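Local coordinates for protein precorrin-2 dehydrogenase (Bacillus megaterium, PDB 3DFZ) that catalyses the NAD-dependent dehydrogenation of precorrin-2 to sirohydrochlorin, a precursor of both siroheme and, by the anaerobic route, adenosylcobalamin, at residues Arg45-Phe50 against Ile57-Pro62; Gly49-Gly54 against Gly75-Lys80; Ile144-Asp147 against Leu152-Lys155; Tyr169-Gln174 against Leu207-Gln212; Leu197-Asp202 against Arg213-Gln218. All coordinates share one frame; numbering follows the deposited sequence.

Contact 1. Residues Arg45-Phe50 against Ile57-Pro62; sequences RRIKGF and ITVVAP
Ile57 reaches from its strand toward the helix and meets Phe50 and Ile47 with the end of its side chain. Its CB stands well back from the helix. One branch, CG2, comes within 4.4 Å of Phe50 CE1. The other carries on through CG1, which lies 4.3 Å from Phe50 CD1, and from there chi2 of 171° stretches the chain straight on to CD1. This terminal methyl arrives at the edge of the Phe50 ring, in its plane, 3.8 Å from Phe50 CD1. It also faces Ile47, with Ile57 CD1 4.4 Å from Ile47 CG2. The elements belong to the beta-alpha-beta unit of a Rossmann-type NAD-binding domain: strand 33-37 leads into helix 41-50, and the chain returns through strand 56-60, parallel to the first strand. Helix 45-50 and strand 57-60 run nearly antiparallel, at 174°, with their axes approaching to 11.1 Å. Further along the strand, Val59 receives Ile47: Ile47 CD1 lies 3.8 Å from Val59 CG2, the two crossing at a slant. Phe50 is turned back under its own helix: with CG set between the backbone N and the carbonyl carbon (chi1 48°), one ring face is covered by Ile47 CA, 3.7 Å above the ring plane. The same ring packs on Val34 and Val36 of strand 33-37 and meets Tyr23 of the second subunit edge-to-face. Leu77 of the neighbouring strand touches both Ile47 and Ile57, and Pro62, just beyond the strand, probably contributes to the NAD site.

Contact 2. Residues Gly49-Gly54 against Gly75-Lys80; sequences GFLQEG and GQLRVK
Leu51 lays its side chain across that of Gln76 at about a right angle, and these two residues account for most of the buried surface. CG of Leu51 lies anti to its backbone N (chi1 -172°), which carries the branched end over to the other segment although its CB does not aim there. Leu51 CD1 rests 3.7 Å from Gln76 CB, the tightest point of the contact. The amide end of the glutamine also meets the leucine, with Gln76 NE2 4.0 Å from Leu51 CG. Leu77 adds a smaller, looser patch, its CD2 methyl lying 4.4 Å from Leu51 CD1. Trp71 of helix 66-73 touches both Leu51 and Gln76.

Both chains are turning here. Residues Phe50 to Glu53 form a type I beta turn at the end of helix 41-50, while Gly75, with positive phi, closes helix 66-73 in a Schellman motif just ahead of strand 77-80. The contact therefore joins two connections at one end of the Rossmann-type domain.

No direct hydrogen bond crosses between the segments; water does the polar work. One water gives a proton to Leu51 O at 3.1 Å and accepts from Gln76 NE2 at 2.8 Å. A second bridges Leu51 O and Gln76 O, 2.8 Å from each. A single carbonyl, that of Leu51, thus serves both waters beside a touch made by methyl and methylene groups, so the polar link between the segments runs through solvent and the direct touch is apolar.

Contact 3. Residues Ile144-Asp147 against Leu152-Lys155; sequences ISTD and LLTK
Thr146 and Thr154 join hydroxyl to hydroxyl in the tight part of this contact, Thr146 OG1 giving its proton to Thr154 OG1 at 3.1 Å. Thr146 OG1 is held between the backbone N and the carbonyl carbon (chi1 66°), which turns it to the helix, and its methyl comes along too, with Thr146 CG2 3.3 Å from Thr154 OG1. The pair is one step in a chain of hydrogen bonds that runs through Ser150: the backbone N of Ser150 bonds to Thr146 OG1, and Thr154 OG1 bonds in turn to Ser150 O. Both hydroxyls are thereby engaged as donor and acceptor, which fixes their rotation and ties the first turn of the helix to the loop.

Around these hydroxyls the packing is looser. Thr154 CG2 sits 3.8 Å from Ile144 O and only a little farther from the Ile144 CG2 methyl. On the other flank Leu153 CD2 approaches Thr146 CG2 at 4.2 Å. Toward solvent, Lys155 turns away from the strand and forms a salt bridge with Glu159 of its own helix. Asp147 points away from the helix and packs on Arg139 of the second subunit; its backbone N bonds to Ser145 OG at 3.1 Å, an ST turn that bends the chain as it leaves the strand.

Strand 140-145 pairs antiparallel with strand 129-137, and Ile144 and Ser145 also pair antiparallel with a strand of the second subunit, so the sheet runs on across the interface. Helix 151-164 lies against this sheet, its Thr154 touching Ala133 and its Ile157 and Leu161 packing on Ile144, while Leu153 meets Leu176 of the second subunit.

Contact 4. Residues Tyr169-Gln174 against Leu207-Gln212; sequences YTQYTQ and LSLVKQ
The side-chain amides of Gln171 and Gln212 meet edge to edge, their planes only 10° apart, in a cyclic pair of hydrogen bonds. In the all-helical C-terminal domain of SirC this ties helix 168-184 to the start of helix 209-218. Gln212 NE2 donates to Gln171 OE1 at 3.0 Å and Gln171 NE2 returns the bond to Gln212 OE1 at 3.0 Å. Both are nearly straight, and each uses an in-plane lone pair, so the two amides lock one another's rotation. Leu209 CD2 lies over one face of the Gln171 amide, 3.5 Å from Gln171 NE2. The Tyr172 ring approaches the Gln212 amide obliquely, with Tyr172 CD1 3.9 Å from Gln212 NE2.

Gln171 bends at chi2 (-76°) to present its amide, whereas Gln212 reaches out extended from the opposite direction. The buried Gln212 NE2 has a second partner in Tyr205 O, and Tyr172 OH bonds to Ile200 O, so helix 203-207 and the loop before it are drawn in as well. Leu153 of the second subunit packs on Tyr172. Ser208, the N-cap just before helix 209-218, accepts through OG from Lys211 N at 3.1 Å.

Contact 5. Residues Leu197-Asp202 against Arg213-Gln218; sequences LTEIID and REFLQQ
Phe215, set on the side of helix 209-218 that faces residues 197-202, contributes the largest single share of the buried surface. With CG anti to the backbone N (chi1 -178°), its ring extends to Ile200, whose CG2 methyl sits over the centre of one face. This is a CH-pi contact, 3.5 Å from Ile200 CG2 to the ring centroid of Phe215 and 12° off the ring normal. At the edge of the same ring Glu199 OE1 stands near the plane, 3.6 Å from Phe215 CE1, and the Glu199 carboxylate is turned almost perpendicular to the ring. One helical turn later, Gln218 stretches out extended, and its NE2 comes within 4.1 Å of Glu199 OE1, too far for a hydrogen bond.

The segments bring the end of helix 190-199 against the last helix of the C-terminal domain. Cys179 of helix 168-184 and Tyr205 of helix 203-207 each touch both Ile200 and Phe215, enclosing the pair. The carboxylate oxygen faces the ring edge, where the C-H groups carry slight positive charge, while a methyl covers the face; the contact is mainly apolar, and the carboxylate probably adds a weak electrostatic attraction on the side of exposed Glu199.

Contacts 1 and 2 come first along the chain and adjoin, their centres about 7 Å apart: they share Gly49 and Phe50 at the end of helix 41-50 and reach neighbouring strands, 56-60 and 77-80, of the parallel sheet in the NAD-binding domain. Contact 3 follows in the central region, about 23 Å from contact 1 between centres. Contacts 4 and 5 lie in the helical C-terminal domain, with centres about 10 Å apart and alternating segments; both use helix 209-218, and a side chain of one touches the backbone of the other. About 42 Å separates the centres of contacts 1 and 5, an elongated layout of three regions, each touching the second subunit of the homodimer.

Contact 1. Residues Arg45-Phe50 against Ile57-Pro62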
# COMPACT_ATOMS: atom_id res chain seq x y z
N ARG B 45 -2.54 -12.40 -13.51
CA ARG B 45 -1.46 -11.77 -12.76
C ARG B 45 -2.00 -11.20 -11.44
O ARG B 45 -1.40 -11.43 -10.38
CB ARG B 45 -0.77 -10.70 -13.63
CG ARG B 45 -0.06 -9.56 -12.90
CD ARG B 45 1.19 -9.02 -13.66
NE ARG B 45 1.16 -9.19 -15.12
CZ ARG B 45 0.68 -8.30 -15.99
NH1 ARG B 45 0.16 -7.14 -15.58
NH2 ARG B 45 0.71 -8.58 -17.29
N ARG B 46 -3.15 -10.52 -11.50
CA ARG B 46 -3.79 -9.97 -10.30
C ARG B 46 -4.14 -11.04 -9.25
O ARG B 46 -3.84 -10.87 -8.08
CB ARG B 46 -5.03 -9.14 -10.67
CG ARG B 46 -4.75 -7.81 -11.36
CD ARG B 46 -4.07 -6.79 -10.41
NE ARG B 46 -3.93 -5.44 -10.99
CZ ARG B 46 -2.95 -5.06 -11.82
NH1 ARG B 46 -2.01 -5.92 -12.19
NH2 ARG B 46 -2.93 -3.81 -12.28
N ILE B 47 -4.78 -12.14 -9.69
CA ILE B 47 -5.20 -13.27 -8.83
C ILE B 47 -4.02 -13.92 -8.12
O ILE B 47 -4.09 -14.18 -6.92
CB ILE B 47 -6.00 -14.35 -9.64
CG1 ILE B 47 -7.37 -13.82 -10.07
CG2 ILE B 47 -6.16 -15.64 -8.83
CD1 ILE B 47 -7.87 -14.41 -11.39
N LYS B 48 -2.95 -14.18 -8.86
CA LYS B 48 -1.69 -14.64 -8.27
C LYS B 48 -1.36 -13.91 -6.98
O LYS B 48 -0.99 -14.54 -6.00
CB LYS B 48 -0.53 -14.48 -9.25
CG LYS B 48 -0.03 -15.79 -9.82
CD LYS B 48 0.41 -15.62 -11.28
CE LYS B 48 0.98 -16.92 -11.88
NZ LYS B 48 1.02 -16.88 -13.39
N GLY B 49 -1.52 -12.59 -6.99
CA GLY B 49 -1.24 -11.71 -5.85
C GLY B 49 -2.00 -12.02 -4.58
O GLY B 49 -1.48 -11.85 -3.48
N PHE B 50 -3.24 -12.49 -4.71
CA PHE B 50 -4.07 -12.75 -3.52
C PHE B 50 -4.61 -14.19 -3.37
O PHE B 50 -5.52 -14.47 -2.58
CB PHE B 50 -5.17 -11.68 -3.35
CG PHE B 50 -5.96 -11.39 -4.61
CD1 PHE B 50 -6.94 -12.29 -5.06
CD2 PHE B 50 -5.76 -10.20 -5.31
CE1 PHE B 50 -7.68 -12.02 -6.22
CE2 PHE B 50 -6.49 -9.91 -6.47
CZ PHE B 50 -7.46 -10.83 -6.93
N ILE B 57 -12.47 -16.15 -3.75
CA ILE B 57 -12.33 -15.57 -5.10
C ILE B 57 -13.36 -16.11 -6.10
O ILE B 57 -13.50 -17.33 -6.26
CB ILE B 57 -10.90 -15.79 -5.69
CG1 ILE B 57 -9.81 -15.42 -4.67
CG2 ILE B 57 -10.75 -15.01 -6.99
CD1 ILE B 57 -8.42 -15.82 -5.09
N THR B 58 -14.08 -15.21 -6.74
CA THR B 58 -14.94 -15.56 -7.88
C THR B 58 -14.45 -14.82 -9.11
O THR B 58 -14.29 -13.62 -9.06
CB THR B 58 -16.42 -15.24 -7.63
OG1 THR B 58 -16.85 -15.88 -6.42
CG2 THR B 58 -17.29 -15.74 -8.80
N VAL B 59 -14.18 -15.56 -10.19
CA VAL B 59 -13.68 -15.01 -11.44
C VAL B 59 -14.80 -15.06 -12.48
O VAL B 59 -15.35 -16.14 -12.74
CB VAL B 59 -12.45 -15.81 -11.97
CG1 VAL B 59 -11.90 -15.19 -13.25
CG2 VAL B 59 -11.36 -15.93 -10.92
N VAL B 60 -15.16 -13.91 -13.04
CA VAL B 60 -16.26 -13.80 -14.00
C VAL B 60 -15.73 -13.31 -15.34
O VAL B 60 -15.30 -12.14 -15.46
CB VAL B 60 -17.44 -12.89 -13.51
CG1 VAL B 60 -18.65 -13.01 -14.44
CG2 VAL B 60 -17.86 -13.29 -12.15
N ALA B 61 -15.72 -14.22 -16.31
CA ALA B 61 -15.40 -13.94 -17.72
C ALA B 61 -15.93 -15.11 -18.59
O ALA B 61 -15.92 -16.26 -18.13
CB ALA B 61 -13.91 -13.77 -17.90
N PRO B 62 -16.39 -14.83 -19.84
CA PRO B 62 -16.93 -15.91 -20.69
C PRO B 62 -15.90 -17.01 -20.93
O PRO B 62 -16.27 -18.18 -21.05
CB PRO B 62 -17.29 -15.20 -22.01
CG PRO B 62 -16.58 -13.89 -21.97
CD PRO B 62 -16.45 -13.52 -20.52

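Contact 2. Residues Gly49-Gly54 against Gly75-Lys80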
# COMPACT_ATOMS: atom_id res chain seq x y z
N GLY B 49 -1.52 -12.59 -6.99
CA GLY B 49 -1.24 -11.71 -5.85
C GLY B 49 -2.00 -12.02 -4.58
O GLY B 49 -1.48 -11.85 -3.48
N PHE B 50 -3.24 -12.49 -4.71
CA PHE B 50 -4.07 -12.75 -3.52
C PHE B 50 -4.61 -14.19 -3.37
O PHE B 50 -5.52 -14.47 -2.58
CB PHE B 50 -5.17 -11.68 -3.35
CG PHE B 50 -5.96 -11.39 -4.61
CD1 PHE B 50 -6.94 -12.29 -5.06
CD2 PHE B 50 -5.76 -10.20 -5.31
CE1 PHE B 50 -7.68 -12.02 -6.22
CE2 PHE B 50 -6.49 -9.91 -6.47
CZ PHE B 50 -7.46 -10.83 -6.93
N LEU B 51 -3.99 -15.11 -4.10
CA LEU B 51 -4.41 -16.51 -4.12
C LEU B 51 -4.16 -17.26 -2.79
O LEU B 51 -4.91 -18.18 -2.42
CB LEU B 51 -3.71 -17.22 -5.28
CG LEU B 51 -4.05 -18.63 -5.70
CD1 LEU B 51 -5.47 -18.75 -6.19
CD2 LEU B 51 -3.07 -19.01 -6.80
N GLN B 52 -3.10 -16.86 -2.08
CA GLN B 52 -2.77 -17.44 -0.78
C GLN B 52 -3.29 -16.59 0.39
O GLN B 52 -2.76 -16.68 1.50
CB GLN B 52 -1.26 -17.60 -0.65
CG GLN B 52 -0.65 -18.58 -1.63
CD GLN B 52 0.66 -18.08 -2.18
OE1 GLN B 52 1.10 -16.97 -1.87
NE2 GLN B 52 1.30 -18.89 -3.02
N GLU B 53 -4.32 -15.77 0.15
CA GLU B 53 -4.79 -14.79 1.15
C GLU B 53 -6.04 -15.17 1.95
O GLU B 53 -6.45 -14.42 2.85
CB GLU B 53 -4.96 -13.40 0.53
CG GLU B 53 -3.66 -12.79 -0.02
CD GLU B 53 -2.62 -12.49 1.06
OE1 GLU B 53 -2.97 -11.91 2.13
OE2 GLU B 53 -1.44 -12.84 0.85
N GLY B 54 -6.66 -16.31 1.62
CA GLY B 54 -7.82 -16.81 2.36
C GLY B 54 -9.12 -16.16 1.96
O GLY B 54 -10.11 -16.16 2.69
N GLY B 75 -9.27 -25.95 -6.53
CA GLY B 75 -10.25 -25.48 -5.54
C GLY B 75 -9.70 -24.33 -4.72
O GLY B 75 -9.67 -24.39 -3.48
N GLN B 76 -9.26 -23.28 -5.41
CA GLN B 76 -8.71 -22.08 -4.76
C GLN B 76 -9.57 -20.88 -5.11
O GLN B 76 -9.51 -19.85 -4.46
CB GLN B 76 -7.28 -21.85 -5.22
CG GLN B 76 -6.34 -22.93 -4.73
CD GLN B 76 -5.02 -22.89 -5.44
OE1 GLN B 76 -4.92 -23.24 -6.62
NE2 GLN B 76 -3.99 -22.48 -4.74
N LEU B 77 -10.35 -21.02 -6.17
CA LEU B 77 -11.27 -19.98 -6.58
C LEU B 77 -12.47 -20.62 -7.26
O LEU B 77 -12.44 -21.81 -7.56
CB LEU B 77 -10.58 -18.96 -7.50
CG LEU B 77 -9.77 -19.42 -8.71
CD1 LEU B 77 -10.69 -19.86 -9.88
CD2 LEU B 77 -8.80 -18.27 -9.10
N ARG B 78 -13.53 -19.82 -7.45
CA ARG B 78 -14.68 -20.18 -8.29
C ARG B 78 -14.74 -19.36 -9.60
O ARG B 78 -14.46 -18.16 -9.63
CB ARG B 78 -15.99 -20.03 -7.49
CG ARG B 78 -17.24 -20.01 -8.37
CD ARG B 78 -18.53 -20.22 -7.60
NE ARG B 78 -19.00 -19.02 -6.92
CZ ARG B 78 -19.78 -18.09 -7.48
NH1 ARG B 78 -20.15 -18.20 -8.75
NH2 ARG B 78 -20.17 -17.03 -6.76
N VAL B 79 -15.12 -20.03 -10.69
CA VAL B 79 -15.28 -19.40 -11.99
C VAL B 79 -16.78 -19.33 -12.39
O VAL B 79 -17.55 -20.27 -12.18
CB VAL B 79 -14.46 -20.15 -13.10
CG1 VAL B 79 -14.59 -19.45 -14.45
CG2 VAL B 79 -13.00 -20.25 -12.72
N LYS B 80 -17.17 -18.17 -12.94
CA LYS B 80 -18.49 -17.91 -13.50
C LYS B 80 -18.24 -17.65 -14.99
O LYS B 80 -17.67 -16.62 -15.36
CB LYS B 80 -19.09 -16.70 -12.78
CG LYS B 80 -20.57 -16.38 -12.99
CD LYS B 80 -21.20 -16.19 -11.58
CE LYS B 80 -22.50 -15.36 -11.53
NZ LYS B 80 -23.71 -16.00 -12.16
O HOH W 1 -7.66 -18.89 -2.58
O HOH W 2 -4.55 -21.22 -2.27

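Contact 3. Residues Ile144-Asp147 against Leu152-Lys155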
# COMPACT_ATOMS: atom_id res chain seq x y z
N ILE B 144 6.50 0.18 -4.62
CA ILE B 144 6.78 1.44 -5.27
C ILE B 144 5.61 1.88 -6.13
O ILE B 144 5.11 1.10 -6.93
CB ILE B 144 7.99 1.33 -6.24
CG1 ILE B 144 9.21 0.70 -5.56
CG2 ILE B 144 8.29 2.72 -6.91
CD1 ILE B 144 9.46 -0.79 -5.83
N SER B 145 5.21 3.14 -6.00
CA SER B 145 4.16 3.68 -6.85
C SER B 145 4.48 5.11 -7.26
O SER B 145 5.17 5.82 -6.55
CB SER B 145 2.82 3.66 -6.10
OG SER B 145 1.73 4.10 -6.91
N THR B 146 3.98 5.51 -8.41
CA THR B 146 4.02 6.90 -8.81
C THR B 146 2.60 7.37 -9.12
O THR B 146 2.40 8.35 -9.86
CB THR B 146 4.97 7.18 -10.02
OG1 THR B 146 4.46 6.55 -11.19
CG2 THR B 146 6.41 6.71 -9.77
N ASP B 147 1.60 6.66 -8.57
CA ASP B 147 0.19 7.00 -8.74
C ASP B 147 -0.16 6.98 -10.22
O ASP B 147 -0.91 7.82 -10.71
CB ASP B 147 -0.08 8.39 -8.14
CG ASP B 147 -1.50 8.57 -7.67
OD1 ASP B 147 -2.26 7.58 -7.63
OD2 ASP B 147 -1.87 9.71 -7.31
N LEU B 152 6.97 3.75 -16.38
CA LEU B 152 8.39 3.63 -16.71
C LEU B 152 9.35 4.09 -15.60
O LEU B 152 10.37 3.43 -15.32
CB LEU B 152 8.68 4.33 -18.05
CG LEU B 152 7.89 3.68 -19.21
CD1 LEU B 152 7.79 4.55 -20.48
CD2 LEU B 152 8.43 2.24 -19.56
N LEU B 153 9.04 5.21 -14.97
CA LEU B 153 9.77 5.61 -13.75
C LEU B 153 9.66 4.55 -12.64
O LEU B 153 10.65 4.17 -12.05
CB LEU B 153 9.34 7.02 -13.26
CG LEU B 153 10.14 7.56 -12.04
CD1 LEU B 153 11.66 7.70 -12.35
CD2 LEU B 153 9.57 8.84 -11.46
N THR B 154 8.46 4.06 -12.37
CA THR B 154 8.21 3.00 -11.38
C THR B 154 9.07 1.77 -11.62
O THR B 154 9.69 1.23 -10.70
CB THR B 154 6.70 2.62 -11.42
OG1 THR B 154 5.92 3.77 -11.09
CG2 THR B 154 6.37 1.47 -10.46
N LYS B 155 9.11 1.34 -12.87
CA LYS B 155 10.00 0.25 -13.28
C LYS B 155 11.47 0.61 -13.07
O LYS B 155 12.22 -0.17 -12.46
CB LYS B 155 9.71 -0.11 -14.74
CG LYS B 155 10.69 -1.09 -15.43
CD LYS B 155 10.15 -1.43 -16.84
CE LYS B 155 11.27 -1.59 -17.88
NZ LYS B 155 12.24 -2.74 -17.61

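Contact 4. Residues Tyr169-Gln174 against Leu207-Gln212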
# COMPACT_ATOMS: atom_id res chain seq x y z
N TYR B 169 19.89 -9.33 1.37
CA TYR B 169 18.74 -9.05 2.24
C TYR B 169 17.82 -10.29 2.43
O TYR B 169 17.13 -10.42 3.43
CB TYR B 169 17.96 -7.83 1.76
CG TYR B 169 18.71 -6.54 2.04
CD1 TYR B 169 18.45 -5.81 3.20
CD2 TYR B 169 19.72 -6.08 1.19
CE1 TYR B 169 19.15 -4.66 3.49
CE2 TYR B 169 20.41 -4.91 1.47
CZ TYR B 169 20.12 -4.21 2.63
OH TYR B 169 20.77 -3.04 2.91
N THR B 170 17.87 -11.21 1.47
CA THR B 170 17.06 -12.42 1.57
C THR B 170 17.52 -13.29 2.74
O THR B 170 16.71 -13.72 3.55
CB THR B 170 17.05 -13.19 0.23
OG1 THR B 170 16.68 -12.30 -0.84
CG2 THR B 170 16.08 -14.34 0.28
N GLN B 171 18.83 -13.54 2.81
CA GLN B 171 19.44 -14.27 3.89
C GLN B 171 19.36 -13.53 5.26
O GLN B 171 19.22 -14.16 6.33
CB GLN B 171 20.93 -14.50 3.53
CG GLN B 171 21.66 -15.44 4.47
CD GLN B 171 22.05 -14.83 5.81
OE1 GLN B 171 22.29 -13.62 5.91
NE2 GLN B 171 22.13 -15.69 6.84
N TYR B 172 19.54 -12.22 5.20
CA TYR B 172 19.58 -11.37 6.40
C TYR B 172 18.23 -11.30 7.11
O TYR B 172 18.17 -11.36 8.34
CB TYR B 172 20.07 -9.97 5.98
CG TYR B 172 20.22 -8.96 7.11
CD1 TYR B 172 20.78 -9.32 8.35
CD2 TYR B 172 19.82 -7.65 6.94
CE1 TYR B 172 20.92 -8.40 9.35
CE2 TYR B 172 19.97 -6.71 7.95
CZ TYR B 172 20.53 -7.09 9.13
OH TYR B 172 20.67 -6.12 10.10
N THR B 173 17.13 -11.18 6.37
CA THR B 173 15.82 -11.11 7.04
C THR B 173 15.45 -12.47 7.60
O THR B 173 14.61 -12.55 8.50
CB THR B 173 14.70 -10.52 6.14
OG1 THR B 173 14.65 -11.22 4.87
CG2 THR B 173 14.99 -9.04 5.90
N GLN B 174 16.08 -13.52 7.09
CA GLN B 174 15.95 -14.85 7.68
C GLN B 174 16.68 -14.91 9.01
O GLN B 174 16.13 -15.45 9.98
CB GLN B 174 16.42 -15.98 6.72
CG GLN B 174 16.45 -17.40 7.34
CD GLN B 174 15.06 -17.92 7.83
OE1 GLN B 174 14.01 -17.55 7.31
NE2 GLN B 174 15.09 -18.80 8.82
N LEU B 207 26.26 -8.80 6.48
CA LEU B 207 27.32 -9.17 5.52
C LEU B 207 28.41 -9.96 6.20
O LEU B 207 29.41 -10.30 5.59
CB LEU B 207 27.87 -7.91 4.81
CG LEU B 207 26.85 -7.18 3.89
CD1 LEU B 207 27.26 -5.79 3.42
CD2 LEU B 207 26.44 -8.05 2.69
N SER B 208 28.20 -10.26 7.48
CA SER B 208 29.05 -11.16 8.22
C SER B 208 28.27 -12.31 8.87
O SER B 208 27.43 -12.10 9.74
CB SER B 208 29.89 -10.41 9.26
OG SER B 208 30.50 -11.32 10.14
N LEU B 209 28.57 -13.54 8.45
CA LEU B 209 27.90 -14.73 8.98
C LEU B 209 28.45 -15.11 10.36
O LEU B 209 27.75 -15.72 11.15
CB LEU B 209 28.00 -15.90 8.01
CG LEU B 209 27.16 -15.89 6.71
CD1 LEU B 209 27.26 -17.22 5.95
CD2 LEU B 209 25.66 -15.52 6.89
N VAL B 210 29.70 -14.74 10.64
CA VAL B 210 30.28 -14.91 11.98
C VAL B 210 29.47 -14.07 12.97
O VAL B 210 29.01 -14.57 13.99
CB VAL B 210 31.79 -14.49 12.00
CG1 VAL B 210 32.32 -14.22 13.40
CG2 VAL B 210 32.63 -15.52 11.32
N LYS B 211 29.35 -12.79 12.67
CA LYS B 211 28.60 -11.84 13.49
C LYS B 211 27.22 -12.41 13.81
O LYS B 211 26.80 -12.43 14.98
CB LYS B 211 28.43 -10.54 12.71
CG LYS B 211 27.91 -9.35 13.47
CD LYS B 211 28.99 -8.71 14.26
CE LYS B 211 28.48 -7.45 14.93
NZ LYS B 211 29.57 -6.64 15.50
N GLN B 212 26.54 -12.87 12.76
CA GLN B 212 25.20 -13.42 12.88
C GLN B 212 25.21 -14.61 13.84
O GLN B 212 24.52 -14.58 14.86
CB GLN B 212 24.65 -13.83 11.50
CG GLN B 212 24.08 -12.68 10.66
CD GLN B 212 23.47 -13.20 9.42
OE1 GLN B 212 23.20 -14.39 9.34
NE2 GLN B 212 23.23 -12.34 8.42

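Contact 5. Residues Leu197-Asp202 against Arg213-Gln218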
# COMPACT_ATOMS: atom_id res chain seq x y z
N LEU B 197 17.15 -6.39 19.70
CA LEU B 197 16.59 -6.24 18.36
C LEU B 197 17.10 -5.00 17.58
O LEU B 197 17.10 -5.01 16.34
CB LEU B 197 15.06 -6.29 18.41
CG LEU B 197 14.44 -7.63 18.83
CD1 LEU B 197 13.08 -7.43 19.52
CD2 LEU B 197 14.30 -8.57 17.67
N THR B 198 17.55 -3.98 18.30
CA THR B 198 18.20 -2.78 17.71
C THR B 198 19.62 -3.08 17.26
O THR B 198 20.04 -2.65 16.18
CB THR B 198 18.28 -1.62 18.74
OG1 THR B 198 17.00 -1.42 19.32
CG2 THR B 198 18.72 -0.32 18.09
N GLU B 199 20.33 -3.82 18.11
CA GLU B 199 21.75 -4.11 18.00
C GLU B 199 22.13 -4.70 16.63
O GLU B 199 23.18 -4.40 16.07
CB GLU B 199 22.12 -5.10 19.13
CG GLU B 199 23.60 -5.38 19.30
CD GLU B 199 23.96 -5.82 20.71
OE1 GLU B 199 23.64 -6.99 21.07
OE2 GLU B 199 24.56 -4.99 21.47
N ILE B 200 21.22 -5.49 16.09
CA ILE B 200 21.47 -6.35 14.96
C ILE B 200 21.11 -5.69 13.63
O ILE B 200 21.08 -6.35 12.62
CB ILE B 200 20.72 -7.73 15.12
CG1 ILE B 200 19.22 -7.52 15.28
CG2 ILE B 200 21.29 -8.49 16.29
CD1 ILE B 200 18.35 -8.86 15.37
N ILE B 201 20.80 -4.39 13.68
CA ILE B 201 20.54 -3.60 12.48
C ILE B 201 21.76 -2.74 12.09
O ILE B 201 21.88 -1.60 12.52
CB ILE B 201 19.28 -2.68 12.65
CG1 ILE B 201 18.04 -3.47 13.11
CG2 ILE B 201 18.98 -1.90 11.37
CD1 ILE B 201 17.72 -4.75 12.32
N ASP B 202 22.67 -3.32 11.32
CA ASP B 202 23.69 -2.59 10.56
C ASP B 202 24.21 -3.43 9.37
O ASP B 202 23.83 -4.57 9.21
CB ASP B 202 24.83 -2.09 11.46
CG ASP B 202 25.65 -3.21 12.07
OD1 ASP B 202 25.97 -4.21 11.40
OD2 ASP B 202 26.02 -3.08 13.26
N ARG B 213 26.03 -15.61 13.53
CA ARG B 213 26.12 -16.85 14.31
C ARG B 213 26.50 -16.69 15.75
O ARG B 213 25.91 -17.33 16.61
CB ARG B 213 27.05 -17.84 13.63
CG ARG B 213 26.53 -18.31 12.30
CD ARG B 213 27.63 -18.85 11.43
NE ARG B 213 27.10 -19.24 10.12
CZ ARG B 213 27.71 -20.09 9.30
NH1 ARG B 213 28.90 -20.61 9.61
NH2 ARG B 213 27.14 -20.38 8.15
N GLU B 214 27.48 -15.83 16.03
CA GLU B 214 27.87 -15.51 17.40
C GLU B 214 26.78 -14.80 18.20
O GLU B 214 26.75 -14.91 19.42
CB GLU B 214 29.16 -14.66 17.43
CG GLU B 214 30.35 -15.36 16.83
CD GLU B 214 31.67 -14.61 16.99
OE1 GLU B 214 31.69 -13.35 17.21
OE2 GLU B 214 32.69 -15.31 16.91
N PHE B 215 25.93 -14.03 17.52
CA PHE B 215 24.79 -13.38 18.17
C PHE B 215 23.69 -14.38 18.52
O PHE B 215 23.11 -14.31 19.60
CB PHE B 215 24.19 -12.27 17.31
CG PHE B 215 23.06 -11.55 17.99
CD1 PHE B 215 23.32 -10.58 18.96
CD2 PHE B 215 21.73 -11.87 17.70
CE1 PHE B 215 22.26 -9.92 19.61
CE2 PHE B 215 20.69 -11.23 18.33
CZ PHE B 215 20.95 -10.26 19.30
N LEU B 216 23.43 -15.32 17.59
CA LEU B 216 22.50 -16.43 17.84
C LEU B 216 22.93 -17.22 19.07
O LEU B 216 22.09 -17.50 19.93
CB LEU B 216 22.38 -17.38 16.63
CG LEU B 216 21.71 -16.78 15.40
CD1 LEU B 216 22.00 -17.60 14.15
CD2 LEU B 216 20.19 -16.59 15.64
N GLN B 217 24.22 -17.56 19.14
CA GLN B 217 24.79 -18.27 20.28
C GLN B 217 24.62 -17.46 21.57
O GLN B 217 24.35 -18.01 22.63
CB GLN B 217 26.30 -18.53 20.08
CG GLN B 217 26.68 -19.44 18.91
CD GLN B 217 28.19 -19.75 18.88
OE1 GLN B 217 28.69 -20.51 19.73
NE2 GLN B 217 28.91 -19.16 17.92
N GLN B 218 24.81 -16.14 21.47
CA GLN B 218 24.72 -15.25 22.61
C GLN B 218 23.33 -15.21 23.25
O GLN B 218 23.20 -15.30 24.47
CB GLN B 218 25.15 -13.84 22.21
CG GLN B 218 24.72 -12.75 23.17
CD GLN B 218 25.15 -11.39 22.71
OE1 GLN B 218 26.01 -11.27 21.82
NE2 GLN B 218 24.58 -10.34 23.32